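PDB 5M41: nigritoxine from Vibrio nigripulchritudo, which is a bacterial toxin that acts on crustaceans and insects and has a new fold. Local coordinates for residues G82-F87 / V182-Y187; I283-D288 / R436-A441; I594-L599 / H650-R655; G612-D617 / R682-D687. One frame throughout, in Å; residues are numbered along the deposited sequence.

Interaction 1 of 4, residues G82-F87 / V182-Y187; sequences GATNMF and VERLDY
R184 reaches from helix 177-191 to the chain just ahead of strand 86-90 and meets T84 at about a right angle, side chain across side chain. Its NE gives a fairly straight hydrogen bond to T84 OG1 (2.9 Å, N-H...O angle 162°), and the hydroxyl oxygen lies close to the guanidinium plane. The same flat group is laid against the backbone before T84: A83 N sits over its centre, 3.6 Å above the plane, and G82 C comes within 3.4 Å of R184 NH1. One guanidinium thus uses an edge for the hydroxyl and a face for the peptide. R184 CG is anti to its backbone N (chi1 166°) and the chain then bends at chi2 (64°), which lays the aliphatic part along A83 and T84, with R184 CG 3.6 Å from T84 CA. A83 and T84 open a type II beta turn, A83 to M86, that leads into the five-stranded antiparallel sheet, so the pair joins the turn between strands 77-80 and 86-90 to helix 177-191. T84 splits its two branches between polar and apolar partners: OG1 faces R184 and also bonds H188, whereas CG2 packs on L185 CD1 at 3.9 Å. L185 continues this apolar side onto L199, L202 and L203 of helix 195-203. At the far end of R184, NH2 forms a salt bridge with E135.

Interaction 2 of 4, residues I283-D288 / R436-A441; sequences IGAWID and RPIPTA
W286 turns the edge of its indole toward the chain that leaves strand 435-437, and NE1 donates a hydrogen bond to P439 O (3.0 Å, N-H...O angle 152°). The acceptor lies almost exactly in the ring plane, and the donor approaches nearly along the C=O axis. Around this bond the packing is close. A441 CB comes to 3.5 Å from W286 CD1, on the pyrrole side of the indole, while I438 CG2 touches NE1 and CZ2, the latter at 3.7 Å, with the isoleucine side chain crossing the indole at about a right angle. A285 adds its methyl to the same cluster, its CB 3.7 Å from I438 CG2. I438 CG2 is therefore shared by two neighbours: with CG1 beside the backbone N (chi1 -42°), CG2 stands anti to it, and this carries the CG2 methyl to both A285 and W286. The remaining part of the contact is thinner. I283, the last residue of helix 277-283, reaches P439 through CG2 to CG at 4.1 Å, the two side chains crossing at about a right angle, and I283 is partly exposed. Beyond the tryptophan, S346 and V348 of strand 340-348 and S330 of strand 328-336 add to its surroundings, so the contact fastens the connection after the three-stranded sheet to the six-stranded one. The hydrogen bond gives the indole N-H a carbonyl partner and, together with the apolar contacts, should fix the rotation of the ring, since an in-plane acceptor favours a single orientation within the apolar cluster.

Interaction 3 of 4, residues I594-L599 / H650-R655; sequences ISNNHL and HFRTDR
L599 and F651 form an antiparallel hydrogen-bonded pair, with L599 N to F651 O and F651 N to L599 O both at 2.8 Å, while the short strands 597-599 and 650-652 run at 129° to each other. On the face that carries this pair, L599 and F651 lie side by side, CD2 to CD2 at 4.1 Å. H598 has R652 and H650 as neighbours. R652 runs alongside it, guanidinium and imidazole planes 30° apart, with H598 CB 3.5 Å above the guanidinium plane near its rim. The bend of R652 at chi3 folds the guanidinium back over H598. Within its own segment H598 ND1 gives a nearly straight, in-plane hydrogen bond to N596 O (2.7 Å, 173°), which helps hold the imidazole's rotation. The two histidine rings approach obliquely, H598 CD2 to H650 ND1 being 3.5 Å, and H650 ND1 is hydrogen-bonded to T600 OG1. Waters link the segments: one joins N596 ND2 to R652 NH2, another N597 O to R652 NE. R652 NH1 makes its salt bridge with D715. The pair lies inside the six-stranded antiparallel sheet, flanked by strands 583-589 and 713-715, and L667 of helix 667-676 covers L599 and F651.

Interaction 4 of 4, residues G612-D617 / R682-D687; sequences GKKTGD and RKVKND
A helix end meets a helix start here: the C-terminal turn of helix 603-614 packs against the 3-10 segment 682-686 that leads into helix 688-704, and each segment finishes in an aspartate at the N-cap of the helix that follows. K613 and V684 touch at the middle, K613 CB to V684 CG2 at 4.0 Å, and the same methyl meets K614 CG at 4.1 Å, K614 lying obliquely to it. K613 then turns at chi2 (-60°) and again at chi3, so that its side chain crosses that of D687 at about a right angle. K613 NZ and D687 OD2 form a salt bridge, modelled unusually short at 2.5 Å, on the lone pair that points away from the other carboxylate oxygen. That other oxygen, OD1, caps A690 N. On the exposed side K683, extended beyond CG, runs along the end of the helix: its CD lies 3.5 Å from K614 O and 3.8 Å from G616 CA. A water bridges K614 O and K683 N, accepting from the latter at 3.1 Å. G616 has positive phi, the backbone leaving the helix there, and T615 OG1 accepts from D617 N in an ST turn. The carboxylate of D687 is engaged through both oxygens, OD1 capping helix 688-704 and OD2 paired with K613, a pairing that probably favours its charged form and ties the end of one helix to the start of another.

In the fold
Along the chain, interaction 1 comes first, closing a loop of 94 residues between the turn before strand 86-90 and helix 177-191. Interaction 2 follows in series and closes a loop of 147 residues from strand 286-288 to the exit of strand 435-437, joining two sheets near the centre of the chain. Interactions 3 and 4, with 50 and 64 intervening residues, cross, because 612-617 falls between the two segments of interaction 3 and 682-687 follows both. Interaction 3 pairs two strands of the six-stranded C-terminal sheet, and interaction 4 joins the end of helix 603-614 to the segment before helix 688-704. Both lie on the opposite side of the chain's centre from interaction 1. No two touch.

Interaction 1 of 4, residues G82-F87 / V182-Y187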
loop_
_atom_site.group_PDB
_atom_site.type_symbol
_atom_site.label_atom_id
_atom_site.label_comp_id
_atom_site.label_asym_id
_atom_site.label_seq_id
_atom_site.Cartn_x
_atom_site.Cartn_y
_atom_site.Cartn_z
ATOM N N GLY A 82 -15.941 47.290 -10.277
ATOM C CA GLY A 82 -15.902 46.791 -8.894
ATOM C C GLY A 82 -16.799 45.575 -8.736
ATOM O O GLY A 82 -17.733 45.599 -7.949
ATOM N N ALA A 83 -16.510 44.497 -9.470
ATOM C CA ALA A 83 -17.353 43.310 -9.451
ATOM C C ALA A 83 -16.482 42.095 -9.725
ATOM O O ALA A 83 -15.750 42.084 -10.698
ATOM C CB ALA A 83 -18.464 43.424 -10.511
ATOM N N THR A 84 -16.569 41.068 -8.888
ATOM C CA THR A 84 -15.707 39.898 -9.047
ATOM C C THR A 84 -16.128 39.099 -10.290
ATOM O O THR A 84 -17.313 39.014 -10.592
ATOM C CB THR A 84 -15.775 39.056 -7.776
ATOM O OG1 THR A 84 -15.470 39.894 -6.650
ATOM C CG2 THR A 84 -14.818 37.862 -7.837
ATOM N N ASN A 85 -15.168 38.576 -11.046
ATOM C CA ASN A 85 -15.463 37.697 -12.203
ATOM C C ASN A 85 -16.101 38.388 -13.410
ATOM O O ASN A 85 -16.585 37.713 -14.331
ATOM C CB ASN A 85 -16.372 36.538 -11.783
ATOM C CG ASN A 85 -15.711 35.620 -10.748
ATOM O OD1 ASN A 85 -14.530 35.271 -10.878
ATOM N ND2 ASN A 85 -16.474 35.219 -9.726
ATOM N N MET A 86 -16.161 39.712 -13.389
ATOM C CA MET A 86 -16.933 40.452 -14.402
ATOM C C MET A 86 -16.154 41.560 -15.048
ATOM O O MET A 86 -15.287 42.195 -14.417
ATOM C CB MET A 86 -18.206 41.037 -13.774
ATOM C CG MET A 86 -19.163 39.982 -13.229
ATOM S SD MET A 86 -20.553 40.695 -12.319
ATOM C CE MET A 86 -21.241 41.728 -13.620
ATOM N N PHE A 87 -16.452 41.781 -16.325
ATOM C CA PHE A 87 -15.857 42.858 -17.103
ATOM C C PHE A 87 -16.744 43.078 -18.331
ATOM O O PHE A 87 -17.644 42.293 -18.576
ATOM C CB PHE A 87 -14.399 42.531 -17.526
ATOM C CG PHE A 87 -14.258 41.239 -18.301
ATOM C CD1 PHE A 87 -14.328 41.227 -19.703
ATOM C CD2 PHE A 87 -14.055 40.026 -17.630
ATOM C CE1 PHE A 87 -14.200 40.040 -20.423
ATOM C CE2 PHE A 87 -13.921 38.833 -18.361
ATOM C CZ PHE A 87 -13.978 38.843 -19.745
ATOM N N VAL A 182 -7.748 38.773 -10.686
ATOM C CA VAL A 182 -7.085 38.165 -9.509
ATOM C C VAL A 182 -7.086 39.154 -8.354
ATOM O O VAL A 182 -7.448 38.789 -7.220
ATOM C CB VAL A 182 -5.644 37.723 -9.840
ATOM C CG1 VAL A 182 -4.817 37.437 -8.566
ATOM C CG2 VAL A 182 -5.694 36.489 -10.746
ATOM N N GLU A 183 -6.721 40.409 -8.636
ATOM C CA GLU A 183 -6.648 41.398 -7.550
ATOM C C GLU A 183 -8.052 41.705 -7.032
ATOM O O GLU A 183 -8.222 41.943 -5.857
ATOM C CB GLU A 183 -5.910 42.683 -8.005
ATOM C CG GLU A 183 -4.398 42.465 -8.139
ATOM C CD GLU A 183 -3.695 43.428 -9.105
ATOM O OE1 GLU A 183 -4.321 43.991 -10.030
ATOM O OE2 GLU A 183 -2.467 43.577 -8.975
ATOM N N ARG A 184 -9.051 41.707 -7.913
ATOM C CA ARG A 184 -10.444 41.907 -7.470
ATOM C C ARG A 184 -10.935 40.790 -6.541
ATOM O O ARG A 184 -11.550 41.055 -5.518
ATOM C CB ARG A 184 -11.385 42.109 -8.689
ATOM C CG ARG A 184 -12.872 41.995 -8.362
ATOM C CD ARG A 184 -13.372 43.077 -7.410
ATOM N NE ARG A 184 -14.635 42.654 -6.831
ATOM C CZ ARG A 184 -15.452 43.424 -6.130
ATOM N NH1 ARG A 184 -15.145 44.694 -5.874
ATOM N NH2 ARG A 184 -16.575 42.898 -5.655
ATOM N N LEU A 185 -10.644 39.537 -6.879
ATOM C CA LEU A 185 -11.047 38.418 -6.039
ATOM C C LEU A 185 -10.346 38.506 -4.666
ATOM O O LEU A 185 -10.966 38.312 -3.620
ATOM C CB LEU A 185 -10.764 37.084 -6.767
ATOM C CG LEU A 185 -11.005 35.784 -5.991
ATOM C CD1 LEU A 185 -12.472 35.753 -5.530
ATOM C CD2 LEU A 185 -10.639 34.529 -6.795
ATOM N N ASP A 186 -9.049 38.807 -4.657
ATOM C CA ASP A 186 -8.336 38.972 -3.382
ATOM C C ASP A 186 -9.012 40.052 -2.512
ATOM O O ASP A 186 -9.232 39.859 -1.328
ATOM C CB ASP A 186 -6.874 39.375 -3.605
ATOM C CG ASP A 186 -5.998 38.224 -4.080
ATOM O OD1 ASP A 186 -6.362 37.035 -3.922
ATOM O OD2 ASP A 186 -4.929 38.524 -4.641
ATOM N N TYR A 187 -9.330 41.192 -3.108
ATOM C CA TYR A 187 -10.027 42.243 -2.391
ATOM C C TYR A 187 -11.380 41.791 -1.875
ATOM O O TYR A 187 -11.750 42.078 -0.746
ATOM C CB TYR A 187 -10.212 43.462 -3.300
ATOM C CG TYR A 187 -11.135 44.526 -2.739
ATOM C CD1 TYR A 187 -10.731 45.347 -1.683
ATOM C CD2 TYR A 187 -12.399 44.744 -3.303
ATOM C CE1 TYR A 187 -11.579 46.342 -1.180
ATOM C CE2 TYR A 187 -13.254 45.744 -2.817
ATOM C CZ TYR A 187 -12.830 46.546 -1.761
ATOM O OH TYR A 187 -13.684 47.530 -1.283
#

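Interaction 2 of 4, residues I283-D288 / R436-A441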
loop_
_atom_site.group_PDB
_atom_site.type_symbol
_atom_site.label_atom_id
_atom_site.label_comp_id
_atom_site.label_asym_id
_atom_site.label_seq_id
_atom_site.Cartn_x
_atom_site.Cartn_y
_atom_site.Cartn_z
ATOM N N ILE A 283 7.393 11.438 10.174
ATOM C CA ILE A 283 6.310 12.247 9.628
ATOM C C ILE A 283 5.030 11.968 10.427
ATOM O O ILE A 283 4.290 12.901 10.757
ATOM C CB ILE A 283 6.097 12.016 8.098
ATOM C CG1 ILE A 283 7.361 12.349 7.276
ATOM C CG2 ILE A 283 4.905 12.809 7.582
ATOM C CD1 ILE A 283 7.919 13.750 7.465
ATOM N N GLY A 284 4.788 10.694 10.751
ATOM C CA GLY A 284 3.588 10.288 11.499
ATOM C C GLY A 284 2.311 10.795 10.842
ATOM O O GLY A 284 1.504 11.517 11.459
ATOM N N ALA A 285 2.128 10.427 9.580
ATOM C CA ALA A 285 1.009 10.974 8.790
ATOM C C ALA A 285 -0.368 10.437 9.218
ATOM O O ALA A 285 -1.376 11.169 9.155
ATOM C CB ALA A 285 1.253 10.751 7.291
ATOM N N TRP A 286 -0.395 9.186 9.689
ATOM C CA TRP A 286 -1.641 8.437 9.878
ATOM C C TRP A 286 -1.893 7.971 11.292
ATOM O O TRP A 286 -0.973 7.538 11.978
ATOM C CB TRP A 286 -1.658 7.254 8.914
ATOM C CG TRP A 286 -1.578 7.722 7.472
ATOM C CD1 TRP A 286 -0.512 7.600 6.591
ATOM C CD2 TRP A 286 -2.603 8.479 6.724
ATOM N NE1 TRP A 286 -0.813 8.153 5.374
ATOM C CE2 TRP A 286 -2.050 8.704 5.389
ATOM C CE3 TRP A 286 -3.889 8.930 7.009
ATOM C CZ2 TRP A 286 -2.762 9.381 4.406
ATOM C CZ3 TRP A 286 -4.602 9.605 6.013
ATOM C CH2 TRP A 286 -4.053 9.825 4.739
ATOM N N ILE A 287 -3.153 8.068 11.725
ATOM C CA ILE A 287 -3.580 7.620 13.044
ATOM C C ILE A 287 -4.457 6.391 12.844
ATOM O O ILE A 287 -5.478 6.460 12.169
ATOM C CB ILE A 287 -4.456 8.681 13.768
ATOM C CG1 ILE A 287 -3.690 9.981 13.982
ATOM C CG2 ILE A 287 -5.017 8.137 15.097
ATOM C CD1 ILE A 287 -4.606 11.188 14.131
ATOM N N ASP A 288 -4.070 5.281 13.460
ATOM C CA ASP A 288 -4.871 4.058 13.440
ATOM C C ASP A 288 -6.305 4.285 13.891
ATOM O O ASP A 288 -6.562 5.079 14.799
ATOM C CB ASP A 288 -4.228 3.002 14.343
ATOM C CG ASP A 288 -3.395 1.997 13.561
ATOM O OD1 ASP A 288 -3.438 0.817 13.947
ATOM O OD2 ASP A 288 -2.713 2.371 12.567
ATOM N N ARG A 436 4.543 17.750 -0.578
ATOM C CA ARG A 436 5.199 16.441 -0.664
ATOM C C ARG A 436 4.156 15.326 -0.727
ATOM O O ARG A 436 3.079 15.470 -0.164
ATOM C CB ARG A 436 6.077 16.192 0.576
ATOM C CG ARG A 436 7.083 17.283 0.906
ATOM C CD ARG A 436 8.053 16.829 1.986
ATOM N NE ARG A 436 9.399 17.354 1.764
ATOM C CZ ARG A 436 10.461 17.016 2.483
ATOM N NH1 ARG A 436 10.340 16.152 3.483
ATOM N NH2 ARG A 436 11.644 17.544 2.206
ATOM N N PRO A 437 4.487 14.194 -1.364
ATOM C CA PRO A 437 3.563 13.079 -1.257
ATOM C C PRO A 437 3.383 12.583 0.195
ATOM O O PRO A 437 4.323 12.606 0.988
ATOM C CB PRO A 437 4.200 11.995 -2.140
ATOM C CG PRO A 437 5.627 12.416 -2.292
ATOM C CD PRO A 437 5.577 13.912 -2.318
ATOM N N ILE A 438 2.177 12.157 0.538
ATOM C CA ILE A 438 1.945 11.553 1.847
ATOM C C ILE A 438 2.565 10.149 1.891
ATOM O O ILE A 438 2.347 9.347 0.990
ATOM C CB ILE A 438 0.448 11.508 2.257
ATOM C CG1 ILE A 438 -0.252 12.836 1.877
ATOM C CG2 ILE A 438 0.349 11.242 3.774
ATOM C CD1 ILE A 438 -1.679 12.982 2.400
ATOM N N PRO A 439 3.365 9.862 2.937
ATOM C CA PRO A 439 3.906 8.516 3.124
ATOM C C PRO A 439 2.795 7.478 3.290
ATOM O O PRO A 439 1.670 7.809 3.686
ATOM C CB PRO A 439 4.714 8.627 4.437
ATOM C CG PRO A 439 5.024 10.078 4.568
ATOM C CD PRO A 439 3.858 10.809 3.947
ATOM N N THR A 440 3.115 6.233 2.986
ATOM C CA THR A 440 2.172 5.154 3.185
ATOM C C THR A 440 1.889 4.946 4.676
ATOM O O THR A 440 2.719 5.233 5.530
ATOM C CB THR A 440 2.652 3.837 2.553
ATOM O OG1 THR A 440 1.640 2.836 2.750
ATOM C CG2 THR A 440 3.998 3.377 3.168
ATOM N N ALA A 441 0.675 4.513 4.978
ATOM C CA ALA A 441 0.347 4.127 6.331
ATOM C C ALA A 441 0.917 2.747 6.648
ATOM O O ALA A 441 1.017 2.401 7.820
ATOM C CB ALA A 441 -1.149 4.125 6.527
#

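Interaction 3 of 4, residues I594-L599 / H650-R655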
loop_
_atom_site.group_PDB
_atom_site.type_symbol
_atom_site.label_atom_id
_atom_site.label_comp_id
_atom_site.label_asym_id
_atom_site.label_seq_id
_atom_site.Cartn_x
_atom_site.Cartn_y
_atom_site.Cartn_z
ATOM N N ILE A 594 19.460 -39.972 26.130
ATOM C CA ILE A 594 19.685 -39.981 24.685
ATOM C C ILE A 594 21.173 -39.973 24.374
ATOM O O ILE A 594 21.995 -39.723 25.253
ATOM C CB ILE A 594 19.028 -38.761 24.008
ATOM C CG1 ILE A 594 19.748 -37.456 24.413
ATOM C CG2 ILE A 594 17.524 -38.738 24.294
ATOM C CD1 ILE A 594 19.150 -36.193 23.813
ATOM N N SER A 595 21.519 -40.230 23.117
ATOM C CA SER A 595 22.894 -40.063 22.670
ATOM C C SER A 595 22.971 -39.477 21.256
ATOM O O SER A 595 21.986 -39.440 20.529
ATOM C CB SER A 595 23.668 -41.393 22.767
ATOM O OG SER A 595 23.265 -42.294 21.751
ATOM N N ASN A 596 24.162 -39.027 20.877
ATOM C CA ASN A 596 24.416 -38.461 19.550
ATOM C C ASN A 596 23.516 -37.258 19.237
ATOM O O ASN A 596 23.193 -37.004 18.079
ATOM C CB ASN A 596 24.298 -39.551 18.469
ATOM C CG ASN A 596 24.923 -39.139 17.147
ATOM O OD1 ASN A 596 26.090 -38.729 17.089
ATOM N ND2 ASN A 596 24.153 -39.262 16.070
ATOM N N ASN A 597 23.115 -36.522 20.276
ATOM C CA ASN A 597 22.306 -35.327 20.098
ATOM C C ASN A 597 23.032 -34.331 19.201
ATOM O O ASN A 597 24.195 -34.008 19.454
ATOM C CB ASN A 597 22.008 -34.698 21.451
ATOM C CG ASN A 597 20.989 -33.572 21.370
ATOM O OD1 ASN A 597 20.293 -33.391 20.358
ATOM N ND2 ASN A 597 20.882 -32.810 22.463
ATOM N N HIS A 598 22.380 -33.886 18.129
ATOM C CA HIS A 598 23.014 -32.918 17.206
ATOM C C HIS A 598 21.994 -32.151 16.413
ATOM O O HIS A 598 20.861 -32.613 16.240
ATOM C CB HIS A 598 23.995 -33.610 16.258
ATOM C CG HIS A 598 23.341 -34.589 15.310
ATOM N ND1 HIS A 598 22.992 -35.851 15.690
ATOM C CD2 HIS A 598 22.972 -34.463 13.971
ATOM C CE1 HIS A 598 22.426 -36.492 14.642
ATOM N NE2 HIS A 598 22.418 -35.643 13.590
ATOM N N LEU A 599 22.395 -30.969 15.935
ATOM C CA LEU A 599 21.553 -30.120 15.081
ATOM C C LEU A 599 21.940 -30.365 13.630
ATOM O O LEU A 599 23.134 -30.478 13.304
ATOM C CB LEU A 599 21.720 -28.628 15.428
ATOM C CG LEU A 599 20.769 -27.650 14.702
ATOM C CD1 LEU A 599 20.341 -26.529 15.632
ATOM C CD2 LEU A 599 21.373 -27.102 13.401
ATOM N N HIS A 650 26.041 -30.925 10.039
ATOM C CA HIS A 650 25.745 -31.213 11.450
ATOM C C HIS A 650 26.544 -30.379 12.410
ATOM O O HIS A 650 27.735 -30.136 12.200
ATOM C CB HIS A 650 25.960 -32.706 11.744
ATOM C CG HIS A 650 25.274 -33.629 10.755
ATOM N ND1 HIS A 650 23.932 -33.780 10.712
ATOM C CD2 HIS A 650 25.796 -34.441 9.737
ATOM C CE1 HIS A 650 23.607 -34.646 9.716
ATOM N NE2 HIS A 650 24.748 -35.056 9.134
ATOM N N PHE A 651 25.881 -29.931 13.471
ATOM C CA PHE A 651 26.513 -29.214 14.571
ATOM C C PHE A 651 26.193 -29.967 15.858
ATOM O O PHE A 651 25.116 -30.549 15.988
ATOM C CB PHE A 651 25.902 -27.826 14.738
ATOM C CG PHE A 651 26.132 -26.882 13.585
ATOM C CD1 PHE A 651 27.087 -25.874 13.684
ATOM C CD2 PHE A 651 25.313 -26.915 12.463
ATOM C CE1 PHE A 651 27.270 -24.961 12.651
ATOM C CE2 PHE A 651 25.482 -26.001 11.427
ATOM C CZ PHE A 651 26.464 -25.024 11.525
ATOM N N ARG A 652 27.105 -29.944 16.820
ATOM C CA ARG A 652 26.863 -30.608 18.119
ATOM C C ARG A 652 27.635 -29.877 19.207
ATOM O O ARG A 652 28.557 -29.117 18.894
ATOM C CB ARG A 652 27.224 -32.111 18.080
ATOM C CG ARG A 652 28.207 -32.480 16.976
ATOM C CD ARG A 652 28.693 -33.919 16.960
ATOM N NE ARG A 652 27.629 -34.913 16.901
ATOM C CZ ARG A 652 27.101 -35.416 15.790
ATOM N NH1 ARG A 652 27.501 -35.018 14.606
ATOM N NH2 ARG A 652 26.148 -36.322 15.879
ATOM N N THR A 653 27.255 -30.080 20.469
ATOM C CA THR A 653 27.974 -29.446 21.571
ATOM C C THR A 653 29.236 -30.242 21.859
ATOM O O THR A 653 29.331 -31.435 21.519
ATOM C CB THR A 653 27.145 -29.376 22.864
ATOM O OG1 THR A 653 26.940 -30.705 23.363
ATOM C CG2 THR A 653 25.790 -28.725 22.617
ATOM N N ASP A 654 30.198 -29.588 22.496
ATOM C CA ASP A 654 31.387 -30.280 22.959
ATOM C C ASP A 654 31.089 -31.474 23.899
ATOM O O ASP A 654 31.674 -32.555 23.740
ATOM C CB ASP A 654 32.349 -29.299 23.629
ATOM C CG ASP A 654 33.630 -29.965 24.052
ATOM O OD1 ASP A 654 34.443 -30.295 23.165
ATOM O OD2 ASP A 654 33.797 -30.192 25.269
ATOM N N ARG A 655 30.181 -31.274 24.852
ATOM C CA ARG A 655 29.912 -32.273 25.870
ATOM C C ARG A 655 29.157 -33.490 25.309
ATOM O O ARG A 655 29.214 -34.575 25.882
ATOM C CB ARG A 655 29.146 -31.651 27.039
ATOM C CG ARG A 655 27.676 -31.408 26.762
ATOM C CD ARG A 655 27.000 -30.627 27.886
ATOM N NE ARG A 655 25.640 -30.200 27.517
ATOM C CZ ARG A 655 25.345 -29.118 26.789
ATOM N NH1 ARG A 655 26.309 -28.324 26.323
ATOM N NH2 ARG A 655 24.075 -28.823 26.515
HETATM O O HOH W 1 25.388 -37.955 13.467
HETATM O O HOH W 2 24.916 -31.595 20.718
HETATM O O HOH W 3 26.561 -35.554 19.197
#

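Interaction 4 of 4, residues G612-D617 / R682-D687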
loop_
_atom_site.group_PDB
_atom_site.type_symbol
_atom_site.label_atom_id
_atom_site.label_comp_id
_atom_site.label_asym_id
_atom_site.label_seq_id
_atom_site.Cartn_x
_atom_site.Cartn_y
_atom_site.Cartn_z
ATOM N N GLY A 612 16.847 -19.326 -4.818
ATOM C CA GLY A 612 15.585 -18.822 -5.329
ATOM C C GLY A 612 15.314 -17.405 -4.854
ATOM O O GLY A 612 15.019 -16.515 -5.663
ATOM N N LYS A 613 15.406 -17.198 -3.541
ATOM C CA LYS A 613 15.211 -15.877 -2.949
ATOM C C LYS A 613 16.260 -14.859 -3.415
ATOM O O LYS A 613 15.958 -13.669 -3.492
ATOM C CB LYS A 613 15.197 -15.948 -1.433
ATOM C CG LYS A 613 13.912 -16.514 -0.859
ATOM C CD LYS A 613 12.694 -15.681 -1.245
ATOM C CE LYS A 613 12.381 -14.607 -0.221
ATOM N NZ LYS A 613 10.995 -14.094 -0.393
ATOM N N LYS A 614 17.475 -15.325 -3.718
ATOM C CA LYS A 614 18.564 -14.448 -4.198
ATOM C C LYS A 614 18.248 -13.728 -5.504
ATOM O O LYS A 614 18.752 -12.641 -5.732
ATOM C CB LYS A 614 19.870 -15.224 -4.391
ATOM C CG LYS A 614 20.726 -15.296 -3.150
ATOM C CD LYS A 614 21.853 -16.313 -3.292
ATOM C CE LYS A 614 22.753 -16.066 -4.510
ATOM N NZ LYS A 614 24.015 -16.849 -4.345
ATOM N N THR A 615 17.434 -14.343 -6.363
ATOM C CA THR A 615 17.041 -13.716 -7.626
ATOM C C THR A 615 16.216 -12.445 -7.402
ATOM O O THR A 615 16.091 -11.610 -8.309
ATOM C CB THR A 615 16.200 -14.658 -8.506
ATOM O OG1 THR A 615 14.943 -14.908 -7.867
ATOM C CG2 THR A 615 16.956 -15.974 -8.807
ATOM N N GLY A 616 15.656 -12.306 -6.200
ATOM C CA GLY A 616 14.750 -11.202 -5.904
ATOM C C GLY A 616 13.326 -11.493 -6.339
ATOM O O GLY A 616 12.418 -10.739 -6.010
ATOM N N ASP A 617 13.135 -12.587 -7.079
ATOM C CA ASP A 617 11.805 -13.013 -7.525
ATOM C C ASP A 617 11.639 -14.540 -7.447
ATOM O O ASP A 617 11.664 -15.241 -8.467
ATOM C CB ASP A 617 11.534 -12.497 -8.944
ATOM C CG ASP A 617 10.074 -12.682 -9.385
ATOM O OD1 ASP A 617 9.282 -13.369 -8.694
ATOM O OD2 ASP A 617 9.722 -12.137 -10.454
ATOM N N ARG A 682 22.278 -10.443 -0.760
ATOM C CA ARG A 682 21.643 -9.170 -0.342
ATOM C C ARG A 682 20.128 -9.115 -0.537
ATOM O O ARG A 682 19.402 -8.681 0.362
ATOM C CB ARG A 682 22.312 -7.939 -0.995
ATOM C CG ARG A 682 22.403 -8.005 -2.510
ATOM C CD ARG A 682 23.197 -6.840 -3.116
ATOM N NE ARG A 682 23.904 -7.305 -4.310
ATOM C CZ ARG A 682 25.202 -7.603 -4.357
ATOM N NH1 ARG A 682 25.971 -7.440 -3.284
ATOM N NH2 ARG A 682 25.740 -8.042 -5.489
ATOM N N LYS A 683 19.644 -9.589 -1.684
ATOM C CA LYS A 683 18.207 -9.485 -1.989
ATOM C C LYS A 683 17.297 -10.278 -1.047
ATOM O O LYS A 683 16.128 -9.931 -0.892
ATOM C CB LYS A 683 17.926 -9.862 -3.436
ATOM C CG LYS A 683 18.356 -8.804 -4.432
ATOM C CD LYS A 683 18.051 -9.245 -5.845
ATOM C CE LYS A 683 18.451 -8.172 -6.842
ATOM N NZ LYS A 683 18.277 -8.678 -8.232
ATOM N N VAL A 684 17.828 -11.333 -0.422
ATOM C CA VAL A 684 17.060 -12.135 0.552
ATOM C C VAL A 684 16.564 -11.209 1.668
ATOM O O VAL A 684 15.458 -11.373 2.186
ATOM C CB VAL A 684 17.899 -13.307 1.132
ATOM C CG1 VAL A 684 17.102 -14.142 2.126
ATOM C CG2 VAL A 684 18.426 -14.184 0.012
ATOM N N LYS A 685 17.377 -10.207 1.985
ATOM C CA LYS A 685 17.068 -9.235 3.028
ATOM C C LYS A 685 15.842 -8.359 2.737
ATOM O O LYS A 685 15.274 -7.799 3.666
ATOM C CB LYS A 685 18.285 -8.355 3.287
ATOM C CG LYS A 685 18.564 -8.099 4.758
ATOM C CD LYS A 685 19.787 -7.197 4.893
ATOM C CE LYS A 685 20.319 -7.194 6.323
ATOM N NZ LYS A 685 21.583 -6.410 6.437
ATOM N N ASN A 686 15.442 -8.246 1.467
ATOM C CA ASN A 686 14.187 -7.572 1.087
ATOM C C ASN A 686 12.954 -8.232 1.697
ATOM O O ASN A 686 11.934 -7.569 1.933
ATOM C CB ASN A 686 13.999 -7.572 -0.433
ATOM C CG ASN A 686 15.016 -6.708 -1.157
ATOM O OD1 ASN A 686 15.672 -5.857 -0.558
ATOM N ND2 ASN A 686 15.135 -6.912 -2.466
ATOM N N ASP A 687 13.031 -9.540 1.933
ATOM C CA ASP A 687 11.939 -10.239 2.621
ATOM C C ASP A 687 12.342 -10.518 4.077
ATOM O O ASP A 687 12.801 -11.616 4.425
ATOM C CB ASP A 687 11.586 -11.515 1.862
ATOM C CG ASP A 687 10.338 -12.214 2.386
ATOM O OD1 ASP A 687 9.813 -11.887 3.475
ATOM O OD2 ASP A 687 9.876 -13.135 1.680
HETATM O O HOH W 4 20.719 -11.460 -3.933
#